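Local coordinates for protein aspartate carbamoyltransferase (Leishmania major, PDB 7K46) that probably catalyses the transfer of the carbamoyl group from carbamoyl phosphate to L-aspartate, an early step of pyrimidine biosynthesis, at residues A[52-57]-A[109-114]; A[102-107]-A[127-132]; A[145-150]-A[316-321]; A[163-168]-A[233-238]; A[192-197]-A[219-224]. One frame throughout, in Å; residues are numbered along the deposited sequence.

Contact 1: A[52-57]-A[109-114]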
# COMPACT_ATOMS: atom_id res chain seq x y z
N ARG A 52 4.02 11.60 -11.17
CA ARG A 52 3.44 12.43 -10.12
C ARG A 52 2.95 11.54 -8.98
O ARG A 52 2.50 10.42 -9.20
CB ARG A 52 2.28 13.28 -10.65
CG ARG A 52 2.58 14.01 -11.96
CD ARG A 52 3.82 14.90 -11.88
NE ARG A 52 4.25 15.29 -13.22
CZ ARG A 52 5.51 15.43 -13.62
NH1 ARG A 52 6.52 15.28 -12.78
NH2 ARG A 52 5.76 15.72 -14.90
N VAL A 53 3.04 12.06 -7.76
CA VAL A 53 2.84 11.26 -6.55
C VAL A 53 1.68 11.83 -5.74
O VAL A 53 1.66 13.03 -5.44
CB VAL A 53 4.12 11.24 -5.69
CG1 VAL A 53 3.83 10.66 -4.29
CG2 VAL A 53 5.21 10.45 -6.41
N MET A 54 0.74 10.97 -5.38
CA MET A 54 -0.32 11.28 -4.43
C MET A 54 0.02 10.61 -3.10
O MET A 54 0.39 9.43 -3.08
CB MET A 54 -1.67 10.75 -4.94
CG MET A 54 -2.77 10.64 -3.84
SD MET A 54 -4.26 9.78 -4.42
CE MET A 54 -4.97 11.03 -5.48
N THR A 55 -0.13 11.35 -2.00
CA THR A 55 -0.13 10.72 -0.68
C THR A 55 -1.48 10.93 -0.01
O THR A 55 -1.84 12.08 0.30
CB THR A 55 0.98 11.25 0.24
OG1 THR A 55 2.26 11.02 -0.36
CG2 THR A 55 0.94 10.51 1.58
N PRO A 56 -2.22 9.87 0.29
CA PRO A 56 -3.40 10.01 1.16
C PRO A 56 -2.99 9.97 2.62
O PRO A 56 -2.11 9.21 3.03
CB PRO A 56 -4.26 8.78 0.80
CG PRO A 56 -3.52 8.09 -0.36
CD PRO A 56 -2.09 8.50 -0.23
N LEU A 57 -3.65 10.81 3.42
CA LEU A 57 -3.43 10.89 4.86
C LEU A 57 -4.80 10.77 5.50
O LEU A 57 -5.55 11.75 5.56
CB LEU A 57 -2.72 12.19 5.25
CG LEU A 57 -2.17 12.26 6.67
CD1 LEU A 57 -1.00 11.28 6.86
CD2 LEU A 57 -1.76 13.69 7.02
N VAL A 109 0.35 15.84 -4.82
CA VAL A 109 -1.01 16.11 -4.37
C VAL A 109 -1.23 15.31 -3.09
O VAL A 109 -0.75 14.19 -2.95
CB VAL A 109 -2.06 15.77 -5.46
CG1 VAL A 109 -2.05 14.28 -5.82
CG2 VAL A 109 -3.48 16.22 -5.02
N LEU A 110 -1.94 15.93 -2.13
CA LEU A 110 -2.29 15.28 -0.88
C LEU A 110 -3.79 15.05 -0.85
O LEU A 110 -4.56 15.81 -1.44
CB LEU A 110 -1.87 16.14 0.32
CG LEU A 110 -0.47 16.76 0.35
CD1 LEU A 110 -0.20 17.40 1.72
CD2 LEU A 110 0.57 15.71 0.05
N VAL A 111 -4.21 13.97 -0.18
CA VAL A 111 -5.63 13.68 0.05
C VAL A 111 -5.83 13.54 1.55
O VAL A 111 -5.31 12.59 2.15
CB VAL A 111 -6.11 12.42 -0.69
CG1 VAL A 111 -7.62 12.21 -0.48
CG2 VAL A 111 -5.77 12.49 -2.20
N LEU A 112 -6.58 14.46 2.16
CA LEU A 112 -6.75 14.50 3.61
C LEU A 112 -8.15 14.06 4.02
O LEU A 112 -9.15 14.62 3.54
CB LEU A 112 -6.47 15.90 4.17
CG LEU A 112 -6.67 16.00 5.69
CD1 LEU A 112 -5.58 15.21 6.44
CD2 LEU A 112 -6.72 17.45 6.16
N ARG A 113 -8.22 13.08 4.91
CA ARG A 113 -9.47 12.66 5.54
C ARG A 113 -9.30 12.77 7.06
O ARG A 113 -8.54 12.00 7.67
CB ARG A 113 -9.82 11.23 5.13
CG ARG A 113 -11.03 10.66 5.83
CD ARG A 113 -12.31 11.04 5.12
NE ARG A 113 -13.47 10.42 5.75
CZ ARG A 113 -14.56 10.02 5.10
NH1 ARG A 113 -14.66 10.15 3.78
NH2 ARG A 113 -15.56 9.46 5.78
N HIS A 114 -9.99 13.73 7.65
CA HIS A 114 -9.93 14.00 9.08
C HIS A 114 -11.31 14.46 9.51
O HIS A 114 -11.95 15.22 8.79
CB HIS A 114 -8.87 15.07 9.40
CG HIS A 114 -8.46 15.12 10.83
ND1 HIS A 114 -9.31 15.53 11.84
CD2 HIS A 114 -7.27 14.86 11.43
CE1 HIS A 114 -8.66 15.50 13.00
NE2 HIS A 114 -7.43 15.09 12.77
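Met54 reaches across to Val109 and Val111 where two neighbouring strands of the parallel sheet in the carbamoyl-phosphate-binding domain run together, 4.7 Å apart at their axes. Two layers of side chains result, one on each face of the sheet. On the face of Met54 and Pro56, the methionine leaves the backbone with CG anti to its N (chi1 162°) and bends only at chi3, which lays its outer end obliquely over Val111. CG, SD and CE all gather round one methyl, with Met54 CE 3.7 Å from Val111 CG2, while nearer the backbone Met54 CB rests on Val109 CG1. The Pro56 ring offers little more than its CB to Val111, and helix 63-74 packs over this side through Met73, Leu66, Cys70 and Phe69. On the other face Leu57 and Leu112 lie side by side and point the same way, their CD2 and CD1 atoms 4.2 Å apart. Helix 96-104 backs this face, with Thr99 against Leu57 and Ile100 and Leu103 against Leu110. Thr55 also points this way, but its OG1 is bonded to Ser107 OG and Tyr106 OH. Between the layers, five backbone hydrogen bonds tie the strands in parallel register. The shortest runs from Leu57 N to Val111 O (2.7 Å) and is nearly straight, 171° at the hydrogen. Leu57 O then receives Arg113 N at 3.1 Å, and the same oxygen is brushed by the Leu112 methyl CD1 at 3.6 Å.

Contact 2: A[102-107]-A[127-132]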
# COMPACT_ATOMS: atom_id res chain seq x y z
N THR A 102 6.02 16.94 5.79
CA THR A 102 6.69 15.70 5.41
C THR A 102 6.14 15.17 4.08
O THR A 102 6.91 14.81 3.19
CB THR A 102 6.54 14.68 6.54
OG1 THR A 102 7.14 15.21 7.74
CG2 THR A 102 7.24 13.36 6.19
N LEU A 103 4.81 15.17 3.92
CA LEU A 103 4.22 14.74 2.66
C LEU A 103 4.64 15.64 1.50
O LEU A 103 4.90 15.16 0.39
CB LEU A 103 2.69 14.71 2.78
CG LEU A 103 2.02 13.43 3.27
CD1 LEU A 103 2.52 13.04 4.65
CD2 LEU A 103 0.49 13.58 3.26
N ASP A 104 4.70 16.96 1.73
CA ASP A 104 5.08 17.89 0.67
C ASP A 104 6.52 17.72 0.22
O ASP A 104 6.89 18.25 -0.84
CB ASP A 104 4.90 19.35 1.12
CG ASP A 104 3.50 19.86 0.96
OD1 ASP A 104 2.78 19.42 0.03
OD2 ASP A 104 3.11 20.72 1.77
N SER A 105 7.35 17.05 1.01
CA SER A 105 8.73 16.88 0.61
C SER A 105 8.86 15.98 -0.62
O SER A 105 9.86 16.06 -1.34
CB SER A 105 9.56 16.34 1.77
OG SER A 105 9.25 14.97 2.00
N TYR A 106 7.86 15.14 -0.89
CA TYR A 106 7.99 14.22 -2.01
C TYR A 106 6.73 14.09 -2.86
O TYR A 106 6.78 13.39 -3.88
CB TYR A 106 8.42 12.82 -1.49
CG TYR A 106 7.36 12.19 -0.63
CD1 TYR A 106 6.28 11.53 -1.22
CD2 TYR A 106 7.40 12.29 0.76
CE1 TYR A 106 5.27 10.97 -0.46
CE2 TYR A 106 6.38 11.74 1.54
CZ TYR A 106 5.32 11.08 0.91
OH TYR A 106 4.29 10.52 1.65
N SER A 107 5.61 14.72 -2.49
CA SER A 107 4.32 14.53 -3.14
C SER A 107 3.99 15.67 -4.10
O SER A 107 4.50 16.79 -3.97
CB SER A 107 3.18 14.43 -2.12
OG SER A 107 3.36 13.37 -1.18
N ALA A 127 0.64 23.66 3.66
CA ALA A 127 0.88 22.83 2.49
C ALA A 127 1.38 23.66 1.31
O ALA A 127 0.96 24.80 1.11
CB ALA A 127 -0.40 22.09 2.09
N THR A 128 2.29 23.07 0.53
CA THR A 128 2.75 23.71 -0.70
C THR A 128 2.23 23.01 -1.95
O THR A 128 2.48 23.50 -3.05
CB THR A 128 4.29 23.75 -0.75
OG1 THR A 128 4.80 22.41 -0.75
CG2 THR A 128 4.85 24.51 0.46
N HIS A 129 1.52 21.90 -1.81
CA HIS A 129 0.89 21.23 -2.93
C HIS A 129 -0.62 21.17 -2.66
O HIS A 129 -1.06 21.34 -1.52
CB HIS A 129 1.45 19.82 -3.13
CG HIS A 129 2.90 19.80 -3.49
ND1 HIS A 129 3.90 19.63 -2.56
CD2 HIS A 129 3.52 19.99 -4.68
CE1 HIS A 129 5.08 19.69 -3.16
NE2 HIS A 129 4.88 19.91 -4.45
N PRO A 130 -1.43 20.97 -3.70
CA PRO A 130 -2.88 20.93 -3.50
C PRO A 130 -3.30 19.80 -2.57
O PRO A 130 -2.75 18.70 -2.61
CB PRO A 130 -3.42 20.71 -4.92
CG PRO A 130 -2.37 21.34 -5.81
CD PRO A 130 -1.07 20.97 -5.14
N ILE A 131 -4.29 20.10 -1.73
CA ILE A 131 -4.92 19.13 -0.84
C ILE A 131 -6.33 18.88 -1.35
O ILE A 131 -7.10 19.83 -1.57
CB ILE A 131 -4.97 19.62 0.61
CG1 ILE A 131 -3.56 19.82 1.17
CG2 ILE A 131 -5.76 18.63 1.49
CD1 ILE A 131 -3.57 20.50 2.53
N MET A 132 -6.68 17.61 -1.53
CA MET A 132 -8.04 17.19 -1.83
C MET A 132 -8.72 16.81 -0.51
O MET A 132 -8.28 15.88 0.18
CB MET A 132 -8.07 16.00 -2.78
CG MET A 132 -7.26 16.14 -4.07
SD MET A 132 -7.88 17.38 -5.21
CE MET A 132 -6.77 18.74 -4.85
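Asp104 sends its carboxylate from the last part of the helix 96-104 region into the backbone of the turn that leads to strand 131-133. The side chain leaves the backbone with CG anti to its carbonyl carbon (chi1 -84°), which carries it toward residues 127-129. Asp104 CB comes first, in the plane of the His129 ring at its edge and 3.6 Å from Thr128 OG1. Asp104 CG follows, 3.3 Å from Thr128 OG1. The chain then forks. Asp104 OD1 takes the His129 ND1 hydrogen at 2.8 Å; the acceptor lies within 4° of the ring plane, yet the ring nitrogen meets the oxygen from well above the carboxylate plane, and the two flat groups are turned 51° apart. His129 N adds a weak bond to the same OD1. Asp104 OD2 takes Thr128 N at 2.8 Å, again from above the carboxylate plane, and lies against Ala127 CA. One carboxylate therefore holds Thr128 N-H and the imidazole firmly and His129 N-H weakly, which fixes the rotation of the ring and should favour a proton on ND1. The ring is also placed from a second direction: Ser107 O sits over the centre of one face, 3.0 Å above the plane, without a hydrogen bond. Besides its bond to Thr55, Ser107 OG turns back to Leu103 O. Nearby, Ser105 O and Tyr106 O are held by Arg312 and Arg75 of the second subunit. This is a His-carboxylate pair joined to backbone N-H bonds, linking residues 102-107 to the turn before strand 131-133 of the parallel sheet.

Contact 3: A[145-150]-A[316-321]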
# COMPACT_ATOMS: atom_id res chain seq x y z
N ALA A 145 -20.17 15.13 -3.14
CA ALA A 145 -21.17 16.02 -3.74
C ALA A 145 -21.07 16.00 -5.27
O ALA A 145 -22.08 15.89 -5.97
CB ALA A 145 -20.99 17.45 -3.22
N LEU A 146 -19.85 16.13 -5.80
CA LEU A 146 -19.68 16.21 -7.25
C LEU A 146 -20.00 14.89 -7.93
O LEU A 146 -20.60 14.87 -9.01
CB LEU A 146 -18.26 16.66 -7.57
CG LEU A 146 -18.06 18.14 -7.24
CD1 LEU A 146 -16.57 18.46 -7.28
CD2 LEU A 146 -18.82 19.01 -8.22
N LEU A 147 -19.61 13.76 -7.33
CA LEU A 147 -19.98 12.48 -7.93
C LEU A 147 -21.49 12.24 -7.85
O LEU A 147 -22.05 11.60 -8.74
CB LEU A 147 -19.22 11.32 -7.26
CG LEU A 147 -19.67 10.69 -5.95
CD1 LEU A 147 -20.71 9.58 -6.19
CD2 LEU A 147 -18.45 10.11 -5.21
N ASP A 148 -22.16 12.73 -6.79
CA ASP A 148 -23.61 12.61 -6.73
C ASP A 148 -24.26 13.38 -7.88
O ASP A 148 -25.20 12.89 -8.52
CB ASP A 148 -24.14 13.12 -5.39
CG ASP A 148 -23.76 12.23 -4.20
OD1 ASP A 148 -23.29 11.08 -4.40
OD2 ASP A 148 -23.92 12.70 -3.05
N ILE A 149 -23.76 14.59 -8.15
CA ILE A 149 -24.30 15.39 -9.25
C ILE A 149 -24.05 14.70 -10.58
O ILE A 149 -24.93 14.63 -11.45
CB ILE A 149 -23.70 16.80 -9.23
CG1 ILE A 149 -24.19 17.58 -8.02
CG2 ILE A 149 -24.02 17.54 -10.52
CD1 ILE A 149 -23.51 18.92 -7.91
N LEU A 150 -22.82 14.20 -10.78
CA LEU A 150 -22.51 13.46 -12.01
C LEU A 150 -23.44 12.27 -12.20
O LEU A 150 -23.91 12.02 -13.32
CB LEU A 150 -21.06 13.00 -11.99
CG LEU A 150 -20.63 12.05 -13.12
CD1 LEU A 150 -20.85 12.69 -14.51
CD2 LEU A 150 -19.17 11.67 -12.93
N PHE A 316 -14.60 8.36 -11.97
CA PHE A 316 -14.30 9.24 -13.09
C PHE A 316 -14.36 10.72 -12.71
O PHE A 316 -13.59 11.53 -13.26
CB PHE A 316 -15.22 8.89 -14.26
CG PHE A 316 -14.92 7.54 -14.85
CD1 PHE A 316 -13.68 7.29 -15.41
CD2 PHE A 316 -15.85 6.51 -14.78
CE1 PHE A 316 -13.37 6.04 -15.93
CE2 PHE A 316 -15.55 5.26 -15.30
CZ PHE A 316 -14.30 5.03 -15.87
N MET A 317 -15.21 11.10 -11.76
CA MET A 317 -15.17 12.47 -11.27
C MET A 317 -13.83 12.77 -10.59
O MET A 317 -13.25 13.84 -10.78
CB MET A 317 -16.33 12.73 -10.31
CG MET A 317 -16.32 14.14 -9.65
SD MET A 317 -16.30 15.51 -10.82
CE MET A 317 -17.94 15.43 -11.58
N ARG A 318 -13.32 11.82 -9.82
CA ARG A 318 -12.05 12.06 -9.15
C ARG A 318 -10.89 12.09 -10.14
O ARG A 318 -9.94 12.86 -9.96
CB ARG A 318 -11.83 11.02 -8.06
CG ARG A 318 -12.76 11.26 -6.87
CD ARG A 318 -12.67 10.16 -5.81
NE ARG A 318 -13.54 10.51 -4.69
CZ ARG A 318 -14.64 9.85 -4.33
NH1 ARG A 318 -14.99 8.73 -4.93
NH2 ARG A 318 -15.40 10.34 -3.35
N MET A 319 -10.97 11.31 -11.22
CA MET A 319 -9.98 11.42 -12.30
C MET A 319 -10.05 12.79 -12.97
O MET A 319 -9.02 13.43 -13.22
CB MET A 319 -10.21 10.32 -13.33
CG MET A 319 -9.86 8.90 -12.84
SD MET A 319 -10.20 7.60 -14.06
CE MET A 319 -9.01 7.97 -15.35
N ALA A 320 -11.26 13.26 -13.29
CA ALA A 320 -11.41 14.58 -13.89
C ALA A 320 -10.80 15.65 -13.00
O ALA A 320 -10.12 16.56 -13.49
CB ALA A 320 -12.89 14.88 -14.14
N ILE A 321 -11.03 15.55 -11.70
CA ILE A 321 -10.51 16.54 -10.76
C ILE A 321 -8.99 16.47 -10.68
O ILE A 321 -8.30 17.49 -10.83
CB ILE A 321 -11.16 16.36 -9.37
CG1 ILE A 321 -12.65 16.75 -9.44
CG2 ILE A 321 -10.44 17.22 -8.31
CD1 ILE A 321 -13.45 16.34 -8.22
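Met317 turns its CG anti to the backbone N (chi1 176°) and then bends at both chi2 and chi3, which curls the thioether over the turn of helix 142-156 that carries Leu146 and Leu150. Here residues 145-150 cross residues 316-321 at 119°, axes 9.7 Å apart, an apolar packing of helix 142-156 on the long C-terminal helix 309-326 between parts of the chain assigned to the two family domains. Met317 CG meets Leu146 CB at 3.8 Å, and SD stays near the same carbon. CE reaches further, to Leu146 O and to Leu150 CB. Leu150 and the methionine run antiparallel past one another, bringing Leu150 CD2 to 4.0 Å from Met317 CB. One turn on from Met317, Ile321 CD1 touches Leu146 CD1. Leu147 takes the less common chi1 of 83°, with CG between the backbone N and the carbonyl carbon, and this swings its CD2 methyl toward Arg318. The arginine is extended from CG to NE, and Thr143 OG1 holds its NH2, with helix 63-74 alongside. Against that guanidinium, Leu147 CD2 settles at a slant, 3.6 Å from Arg318 NH2 and 3.7 Å from Arg318 NH1.

Contact 4: A[163-168]-A[233-238]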
# COMPACT_ATOMS: atom_id res chain seq x y z
N ALA A 163 -37.11 16.60 -9.34
CA ALA A 163 -37.57 16.48 -7.97
C ALA A 163 -36.75 15.39 -7.29
O ALA A 163 -36.64 14.28 -7.80
CB ALA A 163 -39.06 16.12 -7.90
N ILE A 164 -36.19 15.71 -6.13
CA ILE A 164 -35.29 14.81 -5.41
C ILE A 164 -35.74 14.73 -3.96
O ILE A 164 -36.10 15.75 -3.37
CB ILE A 164 -33.82 15.27 -5.52
CG1 ILE A 164 -32.90 14.37 -4.68
CG2 ILE A 164 -33.67 16.73 -5.11
CD1 ILE A 164 -31.42 14.60 -4.94
N ALA A 165 -35.73 13.52 -3.40
CA ALA A 165 -35.99 13.32 -1.99
C ALA A 165 -34.68 13.02 -1.28
O ALA A 165 -33.93 12.14 -1.72
CB ALA A 165 -36.98 12.17 -1.76
N LEU A 166 -34.38 13.79 -0.24
CA LEU A 166 -33.24 13.52 0.64
C LEU A 166 -33.82 12.83 1.87
O LEU A 166 -34.70 13.38 2.53
CB LEU A 166 -32.49 14.81 1.01
CG LEU A 166 -32.08 15.68 -0.18
CD1 LEU A 166 -31.52 17.02 0.28
CD2 LEU A 166 -31.07 14.98 -1.11
N ILE A 167 -33.36 11.61 2.15
CA ILE A 167 -34.04 10.71 3.07
C ILE A 167 -33.05 10.26 4.13
O ILE A 167 -32.03 9.64 3.79
CB ILE A 167 -34.61 9.49 2.34
CG1 ILE A 167 -35.54 9.92 1.20
CG2 ILE A 167 -35.31 8.53 3.33
CD1 ILE A 167 -35.73 8.83 0.16
N GLY A 168 -33.36 10.51 5.40
CA GLY A 168 -32.53 9.97 6.47
C GLY A 168 -32.56 10.88 7.69
O GLY A 168 -33.53 11.60 7.93
N ALA A 233 -43.96 8.74 -6.38
CA ALA A 233 -44.36 8.88 -7.78
C ALA A 233 -43.87 10.18 -8.39
O ALA A 233 -43.69 10.27 -9.61
CB ALA A 233 -45.88 8.79 -7.89
N ASP A 234 -43.66 11.21 -7.56
CA ASP A 234 -43.27 12.53 -8.05
C ASP A 234 -41.76 12.70 -8.20
O ASP A 234 -41.32 13.65 -8.86
CB ASP A 234 -43.81 13.60 -7.10
CG ASP A 234 -43.74 15.01 -7.69
OD1 ASP A 234 -44.12 15.18 -8.86
OD2 ASP A 234 -43.31 15.94 -6.96
N CYS A 235 -40.96 11.79 -7.66
CA CYS A 235 -39.52 12.00 -7.58
C CYS A 235 -38.77 11.42 -8.77
O CYS A 235 -39.07 10.32 -9.24
CB CYS A 235 -38.96 11.41 -6.29
SG CYS A 235 -39.32 12.41 -4.83
N ASP A 236 -37.78 12.18 -9.24
CA ASP A 236 -36.80 11.69 -10.20
C ASP A 236 -35.60 11.05 -9.53
O ASP A 236 -34.93 10.21 -10.14
CB ASP A 236 -36.35 12.85 -11.08
CG ASP A 236 -37.52 13.54 -11.74
OD1 ASP A 236 -38.24 12.87 -12.52
OD2 ASP A 236 -37.75 14.74 -11.45
N VAL A 237 -35.33 11.42 -8.28
CA VAL A 237 -34.23 10.86 -7.49
C VAL A 237 -34.74 10.60 -6.08
O VAL A 237 -35.29 11.51 -5.44
CB VAL A 237 -33.01 11.80 -7.45
CG1 VAL A 237 -31.88 11.20 -6.58
CG2 VAL A 237 -32.50 12.08 -8.87
N LEU A 238 -34.56 9.37 -5.59
CA LEU A 238 -34.66 9.05 -4.17
C LEU A 238 -33.25 8.87 -3.65
O LEU A 238 -32.58 7.90 -4.00
CB LEU A 238 -35.48 7.79 -3.94
CG LEU A 238 -36.93 7.80 -4.43
CD1 LEU A 238 -37.59 6.45 -4.13
CD2 LEU A 238 -37.68 8.96 -3.75
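Ala163 is held by both its N-H and its carbonyl in the turn that follows helix 229-234. Its N-H goes to Asp236 OD2 (2.9 Å, 171° at the hydrogen), entering on the anti lone pair, away from the other carboxylate oxygen. Ala163 O accepts two bonds, from Asp236 N at 2.8 Å and from Val237 N at 3.2 Å, the latter in the carbonyl plane. Asp236 can close this grip because CG lies anti to its own carbonyl carbon (chi1 -55°), folding the carboxylate back beside Ala163, whose CB rests on Asp234 O. Two residues along, Ala165 N donates to Val237 O, and the segments become true neighbours in a parallel sheet, strand 163-167 beside strand 237-240, in the Rossmann-like aspartate/ornithine-binding domain. Ile164 and Val237 lie side by side on one face, CG1 of the isoleucine 3.8 Å from CB of the valine. The opposite face has Ala165 CB touching both Leu238 CD2 (3.8 Å) and Cys235 SG (3.9 Å), with Ile167 CD1 further on against Leu238 CB. Outside this shell, Lys280 forms a salt bridge with Asp236 OD1 and so steadies the carboxylate whose other oxygen holds Ala163. Asp234 OD2 shares a hydrogen bond with Tyr193 OH and a salt bridge with Arg190. Leu183 of helix 174-186 packs on Ile164, while Ile152 and Leu156 of helix 142-156 pack on Val237.

Contact 5: A[192-197]-A[219-224]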
# COMPACT_ATOMS: atom_id res chain seq x y z
N VAL A 192 -37.54 19.73 -3.80
CA VAL A 192 -36.77 18.91 -2.86
C VAL A 192 -37.71 18.43 -1.77
O VAL A 192 -38.31 19.25 -1.05
CB VAL A 192 -35.58 19.67 -2.24
CG1 VAL A 192 -34.87 18.78 -1.21
CG2 VAL A 192 -34.60 20.16 -3.31
N TYR A 193 -37.84 17.12 -1.64
CA TYR A 193 -38.53 16.51 -0.50
C TYR A 193 -37.50 16.22 0.58
O TYR A 193 -36.46 15.62 0.29
CB TYR A 193 -39.24 15.22 -0.91
CG TYR A 193 -40.40 15.40 -1.85
CD1 TYR A 193 -41.68 15.69 -1.37
CD2 TYR A 193 -40.24 15.28 -3.23
CE1 TYR A 193 -42.76 15.86 -2.22
CE2 TYR A 193 -41.32 15.45 -4.10
CZ TYR A 193 -42.58 15.75 -3.59
OH TYR A 193 -43.66 15.92 -4.43
N LEU A 194 -37.78 16.65 1.81
CA LEU A 194 -36.92 16.40 2.97
C LEU A 194 -37.63 15.39 3.87
O LEU A 194 -38.55 15.76 4.61
CB LEU A 194 -36.63 17.70 3.71
CG LEU A 194 -35.96 18.81 2.89
CD1 LEU A 194 -35.91 20.12 3.68
CD2 LEU A 194 -34.56 18.37 2.47
N ILE A 195 -37.21 14.13 3.80
CA ILE A 195 -37.90 13.02 4.47
C ILE A 195 -37.05 12.58 5.66
O ILE A 195 -35.96 12.03 5.48
CB ILE A 195 -38.12 11.83 3.51
CG1 ILE A 195 -38.73 12.28 2.18
CG2 ILE A 195 -38.95 10.74 4.21
CD1 ILE A 195 -40.13 12.89 2.31
N ALA A 196 -37.55 12.81 6.87
CA ALA A 196 -36.78 12.51 8.06
C ALA A 196 -37.73 12.17 9.19
O ALA A 196 -38.83 12.75 9.27
CB ALA A 196 -35.89 13.69 8.46
N PRO A 197 -37.35 11.27 10.09
CA PRO A 197 -38.19 10.99 11.26
C PRO A 197 -38.38 12.24 12.11
O PRO A 197 -37.58 13.18 12.08
CB PRO A 197 -37.42 9.91 12.02
CG PRO A 197 -36.42 9.36 11.06
CD PRO A 197 -36.11 10.46 10.07
N ILE A 219 -37.73 27.04 -6.37
CA ILE A 219 -37.67 25.63 -5.97
C ILE A 219 -38.66 25.38 -4.84
O ILE A 219 -38.67 26.11 -3.84
CB ILE A 219 -36.24 25.26 -5.54
CG1 ILE A 219 -35.24 25.54 -6.67
CG2 ILE A 219 -36.18 23.77 -5.05
CD1 ILE A 219 -33.78 25.45 -6.23
N ALA A 220 -39.48 24.34 -4.99
CA ALA A 220 -40.35 23.90 -3.90
C ALA A 220 -39.56 23.07 -2.89
O ALA A 220 -38.77 22.19 -3.26
CB ALA A 220 -41.52 23.08 -4.45
N ILE A 221 -39.78 23.35 -1.61
CA ILE A 221 -39.22 22.56 -0.51
C ILE A 221 -40.38 21.99 0.30
O ILE A 221 -41.28 22.74 0.70
CB ILE A 221 -38.31 23.42 0.39
CG1 ILE A 221 -37.18 24.08 -0.43
CG2 ILE A 221 -37.77 22.58 1.57
CD1 ILE A 221 -36.14 23.12 -0.96
N GLN A 222 -40.35 20.68 0.55
CA GLN A 222 -41.44 20.02 1.28
C GLN A 222 -40.85 19.07 2.32
O GLN A 222 -40.07 18.18 1.97
CB GLN A 222 -42.36 19.25 0.33
CG GLN A 222 -43.64 18.74 1.02
CD GLN A 222 -44.58 18.04 0.07
OE1 GLN A 222 -44.73 18.44 -1.08
NE2 GLN A 222 -45.23 16.97 0.54
N GLN A 223 -41.24 19.25 3.58
CA GLN A 223 -40.84 18.38 4.68
C GLN A 223 -41.93 17.35 4.98
O GLN A 223 -43.11 17.70 5.03
CB GLN A 223 -40.55 19.17 5.95
CG GLN A 223 -39.21 19.83 6.00
CD GLN A 223 -38.95 20.48 7.35
OE1 GLN A 223 -39.88 20.87 8.06
NE2 GLN A 223 -37.68 20.60 7.70
N ALA A 224 -41.52 16.10 5.20
CA ALA A 224 -42.43 15.04 5.60
C ALA A 224 -41.67 14.02 6.45
O ALA A 224 -40.45 13.91 6.36
CB ALA A 224 -43.07 14.35 4.38
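Val192, Leu194 and Ala196 share five backbone hydrogen bonds with the strand beside them, and these set the frame: residues 192-195 and 220-224 run parallel, 18° apart, in a beta-alpha-beta unit of strand 191-195, helix 204-217 and strand 220-224. Val192 N donates to Ala220 O at 2.8 Å, Leu194 N to Gln222 O at 2.8 Å, the carbonyls of Val192 and Leu194 accept from Gln222 N and Ala224 N, and Ala196 N closes the series on Ala224 O. CA-H groups make softer contacts with several of these oxygens, Ile195 CA lying 3.3 Å from Ala224 O. Apolar contacts cluster on the face of Val192 and Leu194. Ile221 stands alongside Val192 with CD1 3.7 Å from Val192 CB, and spreads its other branch, CG2, to Leu194 CD1 at 3.7 Å. Leu194 CD1 also meets the aliphatic CG of Gln223. On the other face Ile195 CD1 packs on Ala224 CB at 3.9 Å, beside the polar-aromatic contact. Gln222 starts with CG anti to its backbone N (chi1 -170°), an extended chain that runs beside the Tyr193 ring, pointing the same way; ring and amide planes stand 66° apart. Gln222 OE1 comes to 3.4 Å from Tyr193 CE1, while NE2 lies in the ring plane at the edge. Lys191 NZ bonds both to Gln222 OE1 and to Tyr193 OH, which also bonds Asp234. The chemistry thus differs by face: hydrocarbon packing on one, and on the other an Ile-Ala pair beside a tyrosine and an amide both bonded to one lysine.

From the N terminus, contact 1 closes first, bringing 109-114 back beside 52-57 in the carbamoyl-phosphate-binding domain. Contact 2 opens inside that loop and closes beyond it, at 127-132, so the two cross; they touch through Thr55 and Ser107 and through neighbouring strands 109-113 and 131-133. Contact 3 starts afterwards, at 145-150, and closes only at 316-321, tying parts of the two family domains together; Ile321 also packs on Met132 of contact 2. Inside its long loop lies contact 4, and contact 5 nests inside contact 4. These last two share the second sheet and meet at Tyr193, about 34 to 41 Å from contacts 1 and 2, centre to centre.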